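Local coordinates for penicillin-binding protein PbpB (Mycobacterium tuberculosis, PDB 6KGU) that cross-links peptidoglycan strands as a penicillin-binding transpeptidase of cell wall synthesis and is acylated here by the monobactam aztreonam, at residues P264-S269 and G487-D492. Numbering follows the deposited sequence.
Sequences PFEPGS and GCYFDD. With AZR (2-({[(1Z)-1-(2-amino-1,3-thiazol-4-yl)-2-oxo-2-{[(2S,3S)-1-oxo-3-(sulfoamino)butan-2-yl]amino}ethylidene]amino}oxy)-2-methylpropanoic acid), chain B.
Tyr489 and Glu266 reach for each other from opposite directions, and the phenol OH comes up to the carboxylate and donates to Glu266 OE1 over 2.8 Å. The oxygen is taken on its syn side, with the hydroxyl lying 27° out of the carboxylate plane, and OE1 itself lies at the edge of the tyrosine ring. The glutamate chain, extended beyond CG (chi2 -152°), and the long tyrosine side chain together span the 11.5 Å between Glu266 CA and Tyr489 CA. The same OE1 accepts a second bond: the aminothiazole N16 of AZR approaches at 3.1 Å in a nearly straight line (169°). Glu266 thus binds the amino group, while the tyrosine ring only lies against it, Tyr489 CE1 being 3.5 Å from N16. Glu266 OE2 is held by the backbone N of Gly385, which, with the bonds to OE1, should restrain rotation of the carboxylate. At the other end of AZR the link is covalent: OG of Ser269, by similarity the acyl-ester serine and the first residue of an SxxK pattern, is bonded to C20 at 1.5 Å, and Ser269 N donates to the acyl oxygen O9 at 2.7 Å, consistent with one arm of the oxyanion hole. In contrast to this tightly gripped ligand, the direct contact is small, 74 Å² in all, and Gly487, Cys488, Asp491 and Asp492 lie exposed to solvent. The pair closes the aminothiazole end of the ligand pocket, joining the loop between helices 259-262 and 272-281 to strand 488-490, an edge strand of the six-stranded antiparallel sheet, next to 473-483.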
ATOM      1  N   PRO A 264       0.740 -11.349   0.201  1.00 27.90           N
ATOM      2  CA  PRO A 264      -0.657 -10.894   0.196  1.00 31.35           C
ATOM      3  C   PRO A 264      -1.352 -11.262   1.490  1.00 30.62           C
ATOM      4  O   PRO A 264      -0.910 -12.137   2.232  1.00 28.95           O
ATOM      5  CB  PRO A 264      -1.280 -11.624  -1.004  1.00 28.09           C
ATOM      6  CG  PRO A 264      -0.421 -12.923  -1.141  1.00 27.48           C
ATOM      7  CD  PRO A 264       0.981 -12.453  -0.752  1.00 27.80           C
ATOM      8  N   PHE A 265      -2.471 -10.582   1.748  1.00 32.08           N
ATOM      9  CA  PHE A 265      -3.262 -10.810   2.954  1.00 30.53           C
ATOM     10  C   PHE A 265      -4.738 -10.578   2.635  1.00 34.46           C
ATOM     11  O   PHE A 265      -5.080  -9.892   1.666  1.00 32.62           O
ATOM     12  CB  PHE A 265      -2.810  -9.882   4.095  1.00 31.91           C
ATOM     13  CG  PHE A 265      -2.788  -8.421   3.708  1.00 30.55           C
ATOM     14  CD1 PHE A 265      -3.937  -7.650   3.768  1.00 32.94           C
ATOM     15  CD2 PHE A 265      -1.618  -7.823   3.269  1.00 33.51           C
ATOM     16  CE1 PHE A 265      -3.931  -6.320   3.396  1.00 32.91           C
ATOM     17  CE2 PHE A 265      -1.604  -6.469   2.899  1.00 32.21           C
ATOM     18  CZ  PHE A 265      -2.763  -5.723   2.972  1.00 36.96           C
ATOM     19  N   GLU A 266      -5.617 -11.156   3.461  1.00 35.73           N
ATOM     20  CA  GLU A 266      -7.057 -10.843   3.373  1.00 42.40           C
ATOM     21  C   GLU A 266      -7.263  -9.411   3.837  1.00 34.59           C
ATOM     22  O   GLU A 266      -6.879  -9.079   4.961  1.00 34.91           O
ATOM     23  CB  GLU A 266      -7.913 -11.784   4.230  1.00 40.56           C
ATOM     24  CG  GLU A 266      -8.406 -13.030   3.538  1.00 44.66           C
ATOM     25  CD  GLU A 266      -9.717 -13.561   4.115  1.00 42.21           C
ATOM     26  OE1 GLU A 266      -9.996 -13.379   5.325  1.00 46.01           O
ATOM     27  OE2 GLU A 266     -10.486 -14.163   3.345  1.00 46.23           O
ATOM     28  N   PRO A 267      -7.855  -8.531   3.030  1.00 33.06           N
ATOM     29  CA  PRO A 267      -7.904  -7.112   3.403  1.00 29.89           C
ATOM     30  C   PRO A 267      -8.927  -6.764   4.481  1.00 29.86           C
ATOM     31  O   PRO A 267      -8.764  -5.766   5.183  1.00 33.74           O
ATOM     32  CB  PRO A 267      -8.267  -6.432   2.079  1.00 30.15           C
ATOM     33  CG  PRO A 267      -9.114  -7.475   1.374  1.00 30.45           C
ATOM     34  CD  PRO A 267      -8.421  -8.774   1.691  1.00 33.23           C
ATOM     35  N   GLY A 268     -10.010  -7.522   4.592  1.00 30.62           N
ATOM     36  CA  GLY A 268     -11.096  -7.025   5.424  1.00 28.48           C
ATOM     37  C   GLY A 268     -11.580  -5.674   4.917  1.00 28.46           C
ATOM     38  O   GLY A 268     -11.616  -5.420   3.708  1.00 31.35           O
ATOM     39  N   SER A 269     -11.893  -4.769   5.853  1.00 29.59           N
ATOM     40  CA  SER A 269     -12.719  -3.598   5.538  1.00 26.75           C
ATOM     41  C   SER A 269     -12.046  -2.553   4.646  1.00 31.91           C
ATOM     42  O   SER A 269     -12.752  -1.669   4.124  1.00 27.80           O
ATOM     43  CB  SER A 269     -13.178  -2.913   6.827  1.00 25.74           C
ATOM     44  OG  SER A 269     -14.153  -3.712   7.490  1.00 27.91           O
ATOM     45  N   GLY A 487      -7.048 -24.723   9.354  1.00 56.22           N
ATOM     46  CA  GLY A 487      -7.678 -24.170   8.170  1.00 52.15           C
ATOM     47  C   GLY A 487      -8.852 -23.268   8.484  1.00 56.00           C
ATOM     48  O   GLY A 487      -9.706 -23.040   7.625  1.00 59.24           O
ATOM     49  N   CYS A 488      -8.911 -22.740   9.703  1.00 52.36           N
ATOM     50  CA  CYS A 488     -10.066 -21.996  10.170  1.00 52.89           C
ATOM     51  C   CYS A 488      -9.595 -20.712  10.850  1.00 53.28           C
ATOM     52  O   CYS A 488      -8.426 -20.572  11.218  1.00 45.00           O
ATOM     53  CB  CYS A 488     -10.914 -22.865  11.108  1.00 45.31           C
ATOM     54  SG  CYS A 488     -10.264 -23.106  12.770  1.00 57.50           S
ATOM     55  N   TYR A 489     -10.517 -19.761  10.999  1.00 50.36           N
ATOM     56  CA  TYR A 489     -10.136 -18.439  11.478  1.00 46.52           C
ATOM     57  C   TYR A 489      -9.709 -18.491  12.936  1.00 46.02           C
ATOM     58  O   TYR A 489     -10.291 -19.214  13.745  1.00 46.27           O
ATOM     59  CB  TYR A 489     -11.290 -17.449  11.311  1.00 47.78           C
ATOM     60  CG  TYR A 489     -11.399 -16.923   9.907  1.00 45.09           C
ATOM     61  CD1 TYR A 489     -10.444 -16.045   9.403  1.00 44.62           C
ATOM     62  CD2 TYR A 489     -12.443 -17.309   9.076  1.00 46.94           C
ATOM     63  CE1 TYR A 489     -10.524 -15.563   8.106  1.00 40.33           C
ATOM     64  CE2 TYR A 489     -12.537 -16.829   7.776  1.00 51.32           C
ATOM     65  CZ  TYR A 489     -11.574 -15.955   7.295  1.00 48.51           C
ATOM     66  OH  TYR A 489     -11.656 -15.480   6.000  1.00 49.66           O
ATOM     67  N   PHE A 490      -8.664 -17.735  13.258  1.00 44.33           N
ATOM     68  CA  PHE A 490      -8.372 -17.438  14.649  1.00 45.08           C
ATOM     69  C   PHE A 490      -9.533 -16.664  15.265  1.00 52.27           C
ATOM     70  O   PHE A 490     -10.415 -16.148  14.579  1.00 53.66           O
ATOM     71  CB  PHE A 490      -7.100 -16.599  14.779  1.00 44.45           C
ATOM     72  CG  PHE A 490      -5.827 -17.379  14.678  1.00 42.32           C
ATOM     73  CD1 PHE A 490      -5.439 -18.235  15.700  1.00 47.63           C
ATOM     74  CD2 PHE A 490      -4.996 -17.226  13.582  1.00 40.49           C
ATOM     75  CE1 PHE A 490      -4.246 -18.943  15.619  1.00 46.91           C
ATOM     76  CE2 PHE A 490      -3.799 -17.913  13.502  1.00 48.27           C
ATOM     77  CZ  PHE A 490      -3.428 -18.785  14.521  1.00 45.49           C
ATOM     78  N   ASP A 491      -9.498 -16.557  16.584  1.00 52.79           N
ATOM     79  CA  ASP A 491     -10.467 -15.760  17.314  1.00 54.96           C
ATOM     80  C   ASP A 491      -9.955 -14.352  17.571  1.00 58.72           C
ATOM     81  O   ASP A 491     -10.748 -13.400  17.602  1.00 58.56           O
ATOM     82  CB  ASP A 491     -10.797 -16.462  18.640  1.00 68.78           C
ATOM     83  CG  ASP A 491     -11.764 -15.679  19.507  1.00 76.10           C
ATOM     84  OD1 ASP A 491     -12.956 -15.586  19.140  1.00 90.15           O
ATOM     85  OD2 ASP A 491     -11.342 -15.182  20.574  1.00 77.93           O
ATOM     86  N   ASP A 492      -8.627 -14.198  17.707  1.00 55.96           N
ATOM     87  CA  ASP A 492      -8.048 -12.954  18.199  1.00 53.80           C
ATOM     88  C   ASP A 492      -6.706 -12.638  17.541  1.00 49.91           C
ATOM     89  O   ASP A 492      -5.827 -12.059  18.185  1.00 46.91           O
ATOM     90  CB  ASP A 492      -7.870 -13.024  19.719  1.00 60.91           C
ATOM     91  CG  ASP A 492      -7.042 -14.227  20.151  1.00 62.18           C
ATOM     92  OD1 ASP A 492      -7.128 -15.284  19.489  1.00 62.71           O
ATOM     93  OD2 ASP A 492      -6.300 -14.114  21.150  1.00 67.73           O
TER
HETATM   94  C7  AZR B 701     -15.166  -4.274  11.946  1.00 36.47           C
HETATM   95  S8  AZR B 701     -12.582 -10.361   6.642  1.00 64.23           S
HETATM   96  O9  AZR B 701     -12.295  -4.659   8.518  1.00 31.29           O
HETATM   97  O10 AZR B 701     -15.779  -7.610   9.683  1.00 42.19           O
HETATM   98  O11 AZR B 701     -14.148  -8.368  12.268  1.00 47.11           O
HETATM   99  N12 AZR B 701     -14.051  -2.761  10.332  1.00 32.34           N
HETATM  100  N13 AZR B 701     -13.837  -6.449   9.961  1.00 34.59           N
HETATM  101  N14 AZR B 701     -13.558  -9.242  11.306  1.00 46.91           N
HETATM  102  N15 AZR B 701     -12.301 -10.619   9.202  1.00 49.67           N
HETATM  103  N16 AZR B 701     -10.977 -12.094   7.935  1.00 45.76           N
HETATM  104  S17 AZR B 701     -13.035  -1.705  10.964  1.00 34.08           S
HETATM  105  C18 AZR B 701     -14.135  -4.143  10.839  1.00 32.77           C
HETATM  106  C19 AZR B 701     -14.364  -5.120   9.672  1.00 36.57           C
HETATM  107  C20 AZR B 701     -13.497  -4.580   8.507  1.00 34.25           C
HETATM  108  C21 AZR B 701     -14.565  -7.579   9.879  1.00 45.67           C
HETATM  109  C22 AZR B 701     -13.781  -8.822  10.118  1.00 49.18           C
HETATM  110  C23 AZR B 701     -13.887  -8.752  13.600  1.00 55.36           C
HETATM  111  C24 AZR B 701     -13.203  -9.585   8.982  1.00 46.61           C
HETATM  112  C25 AZR B 701     -13.476  -9.311   7.680  1.00 45.57           C
HETATM  113  C26 AZR B 701     -11.884 -11.115   8.056  1.00 48.50           C
HETATM  114  C27 AZR B 701     -12.409  -8.496  13.833  1.00 52.32           C
HETATM  115  C28 AZR B 701     -14.744  -7.942  14.557  1.00 53.23           C
HETATM  116  C29 AZR B 701     -14.213 -10.237  13.737  1.00 48.12           C
HETATM  117  O30 AZR B 701     -14.918 -10.842  12.958  1.00 54.18           O
HETATM  118  O31 AZR B 701     -13.695 -10.771  14.799  1.00 56.48           O
HETATM  119  O32 AZR B 701     -13.515  -1.338  12.245  1.00 36.19           O
HETATM  120  O33 AZR B 701     -13.166  -0.416  10.098  1.00 32.28           O
HETATM  121  O34 AZR B 701     -11.720  -2.197  10.777  1.00 37.19           O